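Local atomic coordinates of periplasmic binding protein/LacI transcriptional regulator (PDB entry 5OCP), a protein that binds L-arabinofuranose, in its alpha and beta forms, in the periplasm and probably delivers it to the arabinose ABC transporter. Residues T122-G133 against L188-M198; P213-G224 against G235-L243. All blocks are in the same frame, centred on the assembly; numbering follows the deposited sequence.

Contact 1: T122-G133 against L188-M198; sequences TQGNCDIAELQG and LCAVWSHNDEM. With AHR (alpha-L-arabinofuranose), chain I; FUB (beta-L-arabinofuranose), chain J.
Two neighbouring parallel strands in the sheet of one lobe of the binding protein, 126-132 and 190-193, make this contact, and a disulfide ties their starts together: C126 SG meets C189 SG at 2.2 Å with a torsion of -95° about the S-S bond. T122 CG2 packs on the C189 sulfur. From there the backbones run as a parallel ladder, A129 N giving to A190 O, W192 N to A129 O, L131 N to W192 O and H194 N to L131 O.

I128, E130 and W192 lie on one face of the sheet, where I128 CG2 rests 3.7 Å from W192 CB. The sheet is the core of a Rossmann-like lobe, as is usual in periplasmic sugar-binding proteins; A129, L131 and V191 lie on its other face, toward helix 169-183, with L131 CD1 3.9 Å from V191 CG1. E130 stands straight out, CG anti to the backbone N (chi1 180°), which carries its carboxylate to the H194 imidazole; H194 NE2 donates a hydrogen bond to the anti lone pair of E130 OE2 at 2.8 Å, in a bent bond of 136°. A water joins the same OE2 to W192 NE1, while E130 OE1 is held by S162 OG. Q132 CA sits over a face of the H194 ring, 3.6 Å from its centroid. Beyond the strand, N195 OD1 caps M198 N, and N195 ND2 reaches sugar O2 at 3.0 Å.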
loop_
_atom_site.group_PDB
_atom_site.type_symbol
_atom_site.label_atom_id
_atom_site.label_comp_id
_atom_site.label_asym_id
_atom_site.label_seq_id
_atom_site.Cartn_x
_atom_site.Cartn_y
_atom_site.Cartn_z
ATOM N N THR A 122 -6.072 -23.242 -5.718
ATOM C CA THR A 122 -6.315 -24.275 -4.724
ATOM C C THR A 122 -7.629 -24.995 -4.983
ATOM O O THR A 122 -8.058 -25.790 -4.124
ATOM C CB THR A 122 -6.338 -23.637 -3.322
ATOM O OG1 THR A 122 -7.436 -22.720 -3.243
ATOM C CG2 THR A 122 -5.095 -22.932 -3.063
ATOM N N GLN A 123 -8.276 -24.727 -6.135
ATOM C CA GLN A 123 -9.575 -25.215 -6.426
ATOM C C GLN A 123 -10.579 -24.989 -5.274
ATOM O O GLN A 123 -11.417 -25.855 -4.987
ATOM C CB GLN A 123 -9.468 -26.709 -6.872
ATOM C CG GLN A 123 -8.491 -26.850 -8.060
ATOM C CD GLN A 123 -8.351 -28.231 -8.700
ATOM O OE1 GLN A 123 -8.233 -28.342 -9.931
ATOM N NE2 GLN A 123 -8.242 -29.253 -7.891
ATOM N N GLY A 124 -10.497 -23.853 -4.548
ATOM C CA GLY A 124 -11.452 -23.512 -3.545
ATOM C C GLY A 124 -11.299 -24.247 -2.210
ATOM O O GLY A 124 -12.159 -24.103 -1.373
ATOM N N ASN A 125 -10.206 -24.943 -2.040
ATOM C CA ASN A 125 -9.940 -25.775 -0.832
ATOM C C ASN A 125 -8.711 -25.281 -0.151
ATOM O O ASN A 125 -7.575 -25.620 -0.554
ATOM C CB ASN A 125 -9.740 -27.226 -1.288
ATOM C CG ASN A 125 -11.058 -27.897 -1.623
ATOM O OD1 ASN A 125 -11.587 -27.784 -2.764
ATOM N ND2 ASN A 125 -11.635 -28.559 -0.626
ATOM N N CYS A 126 -8.879 -24.463 0.902
ATOM C CA CYS A 126 -7.716 -23.717 1.426
ATOM C C CYS A 126 -7.985 -23.144 2.810
ATOM O O CYS A 126 -8.859 -22.232 2.956
ATOM C CB CYS A 126 -7.365 -22.548 0.441
ATOM S SG CYS A 126 -5.748 -21.794 0.696
ATOM N N ASP A 127 -7.231 -23.603 3.798
ATOM C CA ASP A 127 -7.202 -22.894 5.077
ATOM C C ASP A 127 -6.145 -21.822 5.053
ATOM O O ASP A 127 -4.961 -22.097 4.852
ATOM C CB ASP A 127 -6.891 -23.815 6.225
ATOM C CG ASP A 127 -8.121 -24.650 6.692
ATOM O OD1 ASP A 127 -9.271 -24.448 6.221
ATOM O OD2 ASP A 127 -7.877 -25.568 7.520
ATOM N N ILE A 128 -6.550 -20.633 5.411
ATOM C CA ILE A 128 -5.717 -19.456 5.169
ATOM C C ILE A 128 -5.361 -18.757 6.481
ATOM O O ILE A 128 -6.261 -18.553 7.319
ATOM C CB ILE A 128 -6.562 -18.438 4.326
ATOM C CG1 ILE A 128 -6.970 -19.060 2.961
ATOM C CG2 ILE A 128 -5.813 -17.098 4.105
ATOM C CD1 ILE A 128 -8.212 -18.490 2.378
ATOM N N ALA A 129 -4.143 -18.276 6.562
ATOM C CA ALA A 129 -3.734 -17.365 7.639
ATOM C C ALA A 129 -3.596 -15.963 7.068
ATOM O O ALA A 129 -2.837 -15.803 6.042
ATOM C CB ALA A 129 -2.412 -17.796 8.208
ATOM N N GLU A 130 -4.242 -15.007 7.714
ATOM C CA GLU A 130 -4.220 -13.612 7.276
ATOM C C GLU A 130 -3.300 -12.762 8.123
ATOM O O GLU A 130 -3.487 -12.658 9.365
ATOM C CB GLU A 130 -5.649 -13.056 7.343
ATOM C CG GLU A 130 -5.754 -11.592 6.917
ATOM C CD GLU A 130 -7.172 -11.062 7.020
ATOM O OE1 GLU A 130 -7.955 -11.643 7.787
ATOM O OE2 GLU A 130 -7.512 -10.026 6.381
ATOM N N LEU A 131 -2.342 -12.077 7.461
ATOM C CA LEU A 131 -1.524 -11.063 8.109
ATOM C C LEU A 131 -2.088 -9.721 7.713
ATOM O O LEU A 131 -1.961 -9.270 6.571
ATOM C CB LEU A 131 -0.054 -11.146 7.706
ATOM C CG LEU A 131 0.649 -12.412 8.061
ATOM C CD1 LEU A 131 2.041 -12.524 7.434
ATOM C CD2 LEU A 131 0.725 -12.455 9.577
ATOM N N GLN A 132 -2.759 -9.055 8.671
ATOM C CA GLN A 132 -3.395 -7.794 8.389
ATOM C C GLN A 132 -2.442 -6.600 8.451
ATOM O O GLN A 132 -1.478 -6.556 9.159
ATOM C CB GLN A 132 -4.552 -7.573 9.367
ATOM C CG GLN A 132 -5.555 -8.705 9.500
ATOM C CD GLN A 132 -6.361 -8.546 10.801
ATOM O OE1 GLN A 132 -5.893 -8.831 11.900
ATOM N NE2 GLN A 132 -7.527 -8.105 10.669
ATOM N N GLY A 133 -2.795 -5.543 7.703
ATOM C CA GLY A 133 -2.111 -4.296 7.788
ATOM C C GLY A 133 -2.487 -3.544 9.067
ATOM O O GLY A 133 -3.186 -4.058 9.926
ATOM N N LEU A 188 -1.423 -25.392 7.128
ATOM C CA LEU A 188 -1.984 -24.230 6.448
ATOM C C LEU A 188 -1.804 -24.345 4.968
ATOM O O LEU A 188 -0.845 -24.869 4.501
ATOM C CB LEU A 188 -1.282 -22.987 6.929
ATOM C CG LEU A 188 -1.687 -22.546 8.328
ATOM C CD1 LEU A 188 -0.725 -21.438 8.727
ATOM C CD2 LEU A 188 -3.106 -21.968 8.315
ATOM N N CYS A 189 -2.805 -23.933 4.230
ATOM C CA CYS A 189 -2.740 -23.938 2.733
ATOM C C CYS A 189 -1.984 -22.703 2.276
ATOM O O CYS A 189 -1.214 -22.745 1.303
ATOM C CB CYS A 189 -4.119 -23.938 2.191
ATOM S SG CYS A 189 -4.353 -23.423 0.461
ATOM N N ALA A 190 -2.301 -21.577 2.885
ATOM C CA ALA A 190 -1.802 -20.306 2.378
ATOM C C ALA A 190 -1.717 -19.225 3.419
ATOM O O ALA A 190 -2.514 -19.226 4.351
ATOM C CB ALA A 190 -2.661 -19.788 1.240
ATOM N N VAL A 191 -0.829 -18.266 3.179
ATOM C CA VAL A 191 -0.777 -16.994 3.880
ATOM C C VAL A 191 -1.257 -15.888 2.909
ATOM O O VAL A 191 -0.791 -15.826 1.770
ATOM C CB VAL A 191 0.641 -16.671 4.358
ATOM C CG1 VAL A 191 0.772 -15.232 4.946
ATOM C CG2 VAL A 191 1.055 -17.713 5.371
ATOM N N TRP A 192 -2.243 -15.134 3.360
ATOM C CA TRP A 192 -2.755 -13.916 2.707
ATOM C C TRP A 192 -2.202 -12.786 3.523
ATOM O O TRP A 192 -2.598 -12.528 4.683
ATOM C CB TRP A 192 -4.284 -14.000 2.730
ATOM C CG TRP A 192 -5.082 -12.715 2.614
ATOM C CD1 TRP A 192 -6.216 -12.455 3.272
ATOM C CD2 TRP A 192 -4.857 -11.562 1.750
ATOM N NE1 TRP A 192 -6.701 -11.229 2.944
ATOM C CE2 TRP A 192 -5.901 -10.660 1.993
ATOM C CE3 TRP A 192 -3.883 -11.215 0.799
ATOM C CZ2 TRP A 192 -5.996 -9.426 1.350
ATOM C CZ3 TRP A 192 -3.983 -9.980 0.144
ATOM C CH2 TRP A 192 -5.052 -9.112 0.424
ATOM N N SER A 193 -1.265 -12.047 2.910
ATOM C CA SER A 193 -0.652 -10.940 3.543
ATOM C C SER A 193 -1.079 -9.614 2.912
ATOM O O SER A 193 -1.008 -9.476 1.676
ATOM C CB SER A 193 0.856 -11.058 3.443
ATOM O OG SER A 193 1.451 -9.924 4.028
ATOM N N HIS A 194 -1.497 -8.641 3.735
ATOM C CA HIS A 194 -1.946 -7.396 3.144
ATOM C C HIS A 194 -0.824 -6.629 2.445
ATOM O O HIS A 194 -1.144 -5.751 1.651
ATOM C CB HIS A 194 -2.650 -6.519 4.166
ATOM C CG HIS A 194 -3.954 -7.075 4.663
ATOM N ND1 HIS A 194 -4.766 -6.337 5.498
ATOM C CD2 HIS A 194 -4.550 -8.277 4.521
ATOM C CE1 HIS A 194 -5.840 -7.055 5.811
ATOM N NE2 HIS A 194 -5.796 -8.190 5.143
ATOM N N ASN A 195 0.458 -6.911 2.689
ATOM C CA ASN A 195 1.507 -6.350 1.912
ATOM C C ASN A 195 2.699 -7.258 1.765
ATOM O O ASN A 195 2.873 -8.238 2.514
ATOM C CB ASN A 195 1.942 -4.947 2.343
ATOM C CG ASN A 195 2.849 -4.917 3.558
ATOM O OD1 ASN A 195 2.928 -5.900 4.338
ATOM N ND2 ASN A 195 3.516 -3.759 3.765
ATOM N N ASP A 196 3.486 -6.964 0.743
ATOM C CA ASP A 196 4.638 -7.834 0.460
ATOM C C ASP A 196 5.643 -7.829 1.604
ATOM O O ASP A 196 6.276 -8.880 1.837
ATOM C CB ASP A 196 5.368 -7.392 -0.824
ATOM C CG ASP A 196 4.587 -7.610 -2.131
ATOM O OD1 ASP A 196 3.536 -8.305 -2.152
ATOM O OD2 ASP A 196 5.066 -7.081 -3.150
ATOM N N GLU A 197 5.793 -6.719 2.319
ATOM C CA GLU A 197 6.730 -6.599 3.437
ATOM C C GLU A 197 6.467 -7.668 4.504
ATOM O O GLU A 197 7.388 -8.402 4.883
ATOM C CB GLU A 197 6.667 -5.192 3.998
ATOM C CG GLU A 197 7.824 -4.788 4.854
ATOM C CD GLU A 197 9.118 -4.484 4.101
ATOM O OE1 GLU A 197 9.170 -3.979 2.949
ATOM O OE2 GLU A 197 10.144 -4.666 4.792
ATOM N N MET A 198 5.213 -7.821 4.963
ATOM C CA MET A 198 4.868 -8.779 5.983
ATOM C C MET A 198 5.068 -10.183 5.384
ATOM O O MET A 198 5.428 -11.124 6.107
ATOM C CB MET A 198 3.447 -8.665 6.492
ATOM C CG MET A 198 3.157 -7.374 7.244
ATOM S SD MET A 198 1.490 -7.219 7.856
ATOM C CE MET A 198 0.576 -7.273 6.321
HETATM O O5 AHR I . -1.377 2.237 1.583
HETATM C C5 AHR I . -0.603 1.339 0.848
HETATM C C4 AHR I . -0.003 0.288 1.764
HETATM O O4 AHR I . 0.700 0.882 2.830
HETATM C C3 AHR I . 0.968 -0.641 1.010
HETATM O O3 AHR I . 0.234 -1.659 0.411
HETATM C C2 AHR I . 1.874 -1.043 2.162
HETATM O O2 AHR I . 3.131 -1.540 1.809
HETATM C C1 AHR I . 2.013 0.303 2.850
HETATM O O1 AHR I . 2.391 0.107 4.116
HETATM O O5 FUB J . -1.376 2.236 1.582
HETATM C C5 FUB J . -0.597 1.339 0.853
HETATM C C4 FUB J . 0.007 0.290 1.772
HETATM O O4 FUB J . 0.697 0.873 2.850
HETATM C C3 FUB J . 0.981 -0.635 1.026
HETATM O O3 FUB J . 0.242 -1.644 0.410
HETATM C C2 FUB J . 1.851 -1.102 2.187
HETATM O O2 FUB J . 3.133 -1.551 1.811
HETATM C C1 FUB J . 1.839 0.060 3.179
HETATM O O1 FUB J . 2.921 0.811 2.923
HETATM O O HOH W 1 -9.221 -10.892 4.282
#

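Contact 2: P213-G224 against G235-L243; sequences PGKDILIVSVDG and GDVNATVEL. With AHR (alpha-L-arabinofuranose), chain I; FUB (beta-L-arabinofuranose), chain J.
N238 reaches across from the end of the loop after helix 226-234, in the beta-alpha-beta unit whose parallel strands are 218-221 and 239-242. Its CB lies 3.4 Å from I219 O. CG is placed anti to the carbonyl carbon (chi1 -60°), which directs the amide at the turn between G214 and I219, and there the two ends divide the work. OD1 accepts from I219 N at 2.8 Å, the donor tilted 22° from the amide carbonyl plane. ND2 donates a hydrogen bond to G214 O at 2.9 Å, the carbonyl oxygen lying nearly in the plane of the amide, with L218 CD2 packed against the same nitrogen. Since N238 N also binds I219 O, the residue grips both polar atoms of the I219 backbone. An alanine here would probably leave I219 N and G214 O without these partners and let the 214-217 turn shift against the strand.

G214 comes so close to G235 and D236 that a CB would collide with G235 O. I219 CG2 packs on V237 CG1 at 3.8 Å, and V203 of helix 196-208 touches both side chains. I219 O also accepts from A239 N, and further along the pairing V241 N gives to S221 O, and D223 N to V241 O.

At the sugar end, T240 OG1 takes a weak bond from G224 N, but its stronger partner is D196 OD1. L243 N closes the ladder on D223 O, coming from above the carbonyl plane. D223 turns its carboxylate to the ligand, OD1 lying 2.5 Å from sugar O3 and OD2 2.6 Å from sugar O2, while L243 CD2 touches D223 OD1 at 3.4 Å.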
loop_
_atom_site.group_PDB
_atom_site.type_symbol
_atom_site.label_atom_id
_atom_site.label_comp_id
_atom_site.label_asym_id
_atom_site.label_seq_id
_atom_site.Cartn_x
_atom_site.Cartn_y
_atom_site.Cartn_z
ATOM N N PRO A 213 8.046 -22.421 1.992
ATOM C CA PRO A 213 7.105 -21.374 1.575
ATOM C C PRO A 213 7.086 -21.346 0.031
ATOM O O PRO A 213 8.109 -21.597 -0.635
ATOM C CB PRO A 213 7.740 -20.130 2.176
ATOM C CG PRO A 213 9.169 -20.380 2.117
ATOM C CD PRO A 213 9.308 -21.859 2.465
ATOM N N GLY A 214 5.916 -21.047 -0.510
ATOM C CA GLY A 214 5.727 -21.041 -1.954
ATOM C C GLY A 214 5.335 -22.387 -2.529
ATOM O O GLY A 214 4.921 -22.469 -3.689
ATOM N N LYS A 215 5.493 -23.456 -1.750
ATOM C CA LYS A 215 5.134 -24.800 -2.200
ATOM C C LYS A 215 4.224 -25.436 -1.184
ATOM O O LYS A 215 3.038 -25.667 -1.476
ATOM C CB LYS A 215 6.446 -25.570 -2.325
ATOM C CG LYS A 215 6.285 -27.063 -2.597
ATOM C CD LYS A 215 5.640 -27.354 -3.930
ATOM C CE LYS A 215 5.833 -28.820 -4.335
ATOM N NZ LYS A 215 5.150 -29.748 -3.375
ATOM N N ASP A 216 4.701 -25.694 0.016
ATOM C CA ASP A 216 3.869 -26.291 1.105
ATOM C C ASP A 216 2.800 -25.259 1.626
ATOM O O ASP A 216 1.631 -25.610 1.856
ATOM C CB ASP A 216 4.700 -26.740 2.293
ATOM C CG ASP A 216 5.689 -27.845 1.977
ATOM O OD1 ASP A 216 5.399 -28.579 1.017
ATOM O OD2 ASP A 216 6.731 -27.899 2.739
ATOM N N ILE A 217 3.228 -24.019 1.857
ATOM C CA ILE A 217 2.325 -22.956 2.234
ATOM C C ILE A 217 2.474 -21.877 1.088
ATOM O O ILE A 217 3.533 -21.345 0.922
ATOM C CB ILE A 217 2.733 -22.390 3.563
ATOM C CG1 ILE A 217 2.590 -23.497 4.629
ATOM C CG2 ILE A 217 1.862 -21.231 3.970
ATOM C CD1 ILE A 217 2.969 -23.001 5.982
ATOM N N LEU A 218 1.373 -21.619 0.429
ATOM C CA LEU A 218 1.298 -20.595 -0.636
ATOM C C LEU A 218 1.341 -19.247 0.008
ATOM O O LEU A 218 0.915 -19.074 1.154
ATOM C CB LEU A 218 0.043 -20.728 -1.450
ATOM C CG LEU A 218 -0.202 -22.071 -2.170
ATOM C CD1 LEU A 218 -1.558 -22.041 -2.810
ATOM C CD2 LEU A 218 0.956 -22.355 -3.103
ATOM N N ILE A 219 1.930 -18.259 -0.684
ATOM C CA ILE A 219 2.022 -16.919 -0.118
ATOM C C ILE A 219 1.497 -15.957 -1.210
ATOM O O ILE A 219 2.028 -15.939 -2.301
ATOM C CB ILE A 219 3.447 -16.597 0.289
ATOM C CG1 ILE A 219 3.865 -17.587 1.388
ATOM C CG2 ILE A 219 3.508 -15.154 0.768
ATOM C CD1 ILE A 219 5.249 -17.404 1.906
ATOM N N VAL A 220 0.423 -15.247 -0.852
ATOM C CA VAL A 220 -0.192 -14.247 -1.733
ATOM C C VAL A 220 -0.272 -12.903 -1.031
ATOM O O VAL A 220 -0.446 -12.838 0.177
ATOM C CB VAL A 220 -1.500 -14.714 -2.257
ATOM C CG1 VAL A 220 -1.386 -16.042 -2.952
ATOM C CG2 VAL A 220 -2.582 -14.756 -1.172
ATOM N N SER A 221 -0.176 -11.809 -1.780
ATOM C CA SER A 221 0.091 -10.528 -1.162
ATOM C C SER A 221 -0.273 -9.381 -2.115
ATOM O O SER A 221 -0.797 -9.614 -3.238
ATOM C CB SER A 221 1.612 -10.518 -0.891
ATOM O OG SER A 221 2.003 -9.406 -0.134
ATOM N N VAL A 222 0.019 -8.182 -1.653
ATOM C CA VAL A 222 -0.098 -6.929 -2.461
ATOM C C VAL A 222 1.128 -6.067 -2.324
ATOM O O VAL A 222 1.636 -5.881 -1.216
ATOM C CB VAL A 222 -1.362 -6.120 -2.051
ATOM C CG1 VAL A 222 -1.511 -4.875 -2.939
ATOM C CG2 VAL A 222 -2.594 -6.943 -2.212
ATOM N N ASP A 223 1.569 -5.524 -3.467
ATOM C CA ASP A 223 2.451 -4.340 -3.635
ATOM C C ASP A 223 3.274 -4.490 -4.942
ATOM O O ASP A 223 3.472 -3.522 -5.682
ATOM C CB ASP A 223 3.365 -3.985 -2.481
ATOM C CG ASP A 223 2.685 -3.258 -1.336
ATOM O OD1 ASP A 223 1.493 -2.795 -1.463
ATOM O OD2 ASP A 223 3.283 -3.143 -0.228
ATOM N N GLY A 224 3.806 -5.694 -5.187
ATOM C CA GLY A 224 4.642 -5.900 -6.309
ATOM C C GLY A 224 6.008 -5.250 -6.175
ATOM O O GLY A 224 6.540 -4.646 -7.157
ATOM N N GLY A 235 11.011 -18.983 -6.109
ATOM C CA GLY A 235 10.082 -20.011 -5.668
ATOM C C GLY A 235 9.533 -19.914 -4.219
ATOM O O GLY A 235 8.734 -20.755 -3.842
ATOM N N ASP A 236 9.854 -18.858 -3.491
ATOM C CA ASP A 236 9.497 -18.718 -2.054
ATOM C C ASP A 236 8.140 -18.088 -1.773
ATOM O O ASP A 236 7.588 -18.208 -0.667
ATOM C CB ASP A 236 10.566 -17.906 -1.337
ATOM C CG ASP A 236 11.896 -18.708 -1.104
ATOM O OD1 ASP A 236 11.820 -19.957 -1.125
ATOM O OD2 ASP A 236 12.910 -18.050 -0.839
ATOM N N VAL A 237 7.592 -17.384 -2.768
ATOM C CA VAL A 237 6.210 -16.818 -2.673
ATOM C C VAL A 237 5.500 -16.978 -4.017
ATOM O O VAL A 237 6.141 -17.334 -5.003
ATOM C CB VAL A 237 6.275 -15.334 -2.302
ATOM C CG1 VAL A 237 6.932 -15.137 -0.957
ATOM C CG2 VAL A 237 6.930 -14.512 -3.382
ATOM N N ASN A 238 4.190 -16.781 -4.048
ATOM C CA ASN A 238 3.434 -17.202 -5.222
ATOM C C ASN A 238 2.873 -16.107 -6.082
ATOM O O ASN A 238 2.970 -16.218 -7.287
ATOM C CB ASN A 238 2.368 -18.112 -4.830
ATOM C CG ASN A 238 2.934 -19.361 -4.158
ATOM O OD1 ASN A 238 3.133 -19.382 -2.941
ATOM N ND2 ASN A 238 3.290 -20.377 -4.975
ATOM N N ALA A 239 2.255 -15.101 -5.460
ATOM C CA ALA A 239 1.436 -14.083 -6.239
ATOM C C ALA A 239 1.353 -12.789 -5.500
ATOM O O ALA A 239 1.362 -12.759 -4.262
ATOM C CB ALA A 239 0.039 -14.567 -6.597
ATOM N N THR A 240 1.340 -11.669 -6.244
ATOM C CA THR A 240 1.088 -10.370 -5.667
ATOM C C THR A 240 0.363 -9.506 -6.663
ATOM O O THR A 240 0.400 -9.771 -7.858
ATOM C CB THR A 240 2.390 -9.710 -5.197
ATOM O OG1 THR A 240 2.137 -8.509 -4.482
ATOM C CG2 THR A 240 3.299 -9.362 -6.385
ATOM N N VAL A 241 -0.336 -8.499 -6.183
ATOM C CA VAL A 241 -0.942 -7.492 -7.050
ATOM C C VAL A 241 -0.070 -6.294 -7.033
ATOM O O VAL A 241 0.374 -5.750 -5.989
ATOM C CB VAL A 241 -2.363 -7.117 -6.550
ATOM C CG1 VAL A 241 -2.945 -5.973 -7.387
ATOM C CG2 VAL A 241 -3.229 -8.354 -6.458
ATOM N N GLU A 242 0.254 -5.770 -8.199
ATOM C CA GLU A 242 1.110 -4.610 -8.291
ATOM C C GLU A 242 0.414 -3.360 -7.837
ATOM O O GLU A 242 -0.724 -3.147 -8.208
ATOM C CB GLU A 242 1.532 -4.428 -9.774
ATOM C CG GLU A 242 2.466 -3.295 -9.997
ATOM C CD GLU A 242 3.023 -3.182 -11.427
ATOM O OE1 GLU A 242 4.044 -2.559 -11.532
ATOM O OE2 GLU A 242 2.504 -3.714 -12.419
ATOM N N LEU A 243 1.092 -2.558 -7.048
ATOM C CA LEU A 243 0.593 -1.272 -6.544
ATOM C C LEU A 243 1.572 -0.217 -7.060
ATOM O O LEU A 243 2.719 -0.159 -6.631
ATOM C CB LEU A 243 0.557 -1.215 -5.059
ATOM C CG LEU A 243 0.050 0.061 -4.383
ATOM C CD1 LEU A 243 -1.374 0.288 -4.805
ATOM C CD2 LEU A 243 0.204 0.028 -2.860
HETATM O O5 AHR I . -1.377 2.237 1.583
HETATM C C5 AHR I . -0.603 1.339 0.848
HETATM C C4 AHR I . -0.003 0.288 1.764
HETATM O O4 AHR I . 0.700 0.882 2.830
HETATM C C3 AHR I . 0.968 -0.641 1.010
HETATM O O3 AHR I . 0.234 -1.659 0.411
HETATM C C2 AHR I . 1.874 -1.043 2.162
HETATM O O2 AHR I . 3.131 -1.540 1.809
HETATM C C1 AHR I . 2.013 0.303 2.850
HETATM O O1 AHR I . 2.391 0.107 4.116
HETATM O O5 FUB J . -1.376 2.236 1.582
HETATM C C5 FUB J . -0.597 1.339 0.853
HETATM C C4 FUB J . 0.007 0.290 1.772
HETATM O O4 FUB J . 0.697 0.873 2.850
HETATM C C3 FUB J . 0.981 -0.635 1.026
HETATM O O3 FUB J . 0.242 -1.644 0.410
HETATM C C2 FUB J . 1.851 -1.102 2.187
HETATM O O2 FUB J . 3.133 -1.551 1.811
HETATM C C1 FUB J . 1.839 0.060 3.179
HETATM O O1 FUB J . 2.921 0.811 2.923
HETATM O O HOH W 2 10.818 -22.165 -0.661
HETATM O O HOH W 3 7.583 -22.747 -5.163
HETATM O O HOH W 4 5.210 -1.574 -6.816
#

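In the fold
Contacts 1 and 2 belong to one sheet, in which strands 190-193 and 218-221 lie side by side; their centres are 9 Å apart. D196, at the start of the helix following strand 190-193, joins them: its OD1 is 2.7 Å from T240 OG1 and 2.8 Å from S221 OG, both probable hydrogen bonds. Strands 190-193, 218-221 and 239-242 run toward the sugar, and N195 of contact 1 and D223 and L243 of contact 2, just past their ends, line it. N195 ND2 and D223 OD2 meet at the same sugar oxygen, O2. R143, S12, R89 and R15 also hydrogen-bond either anomer.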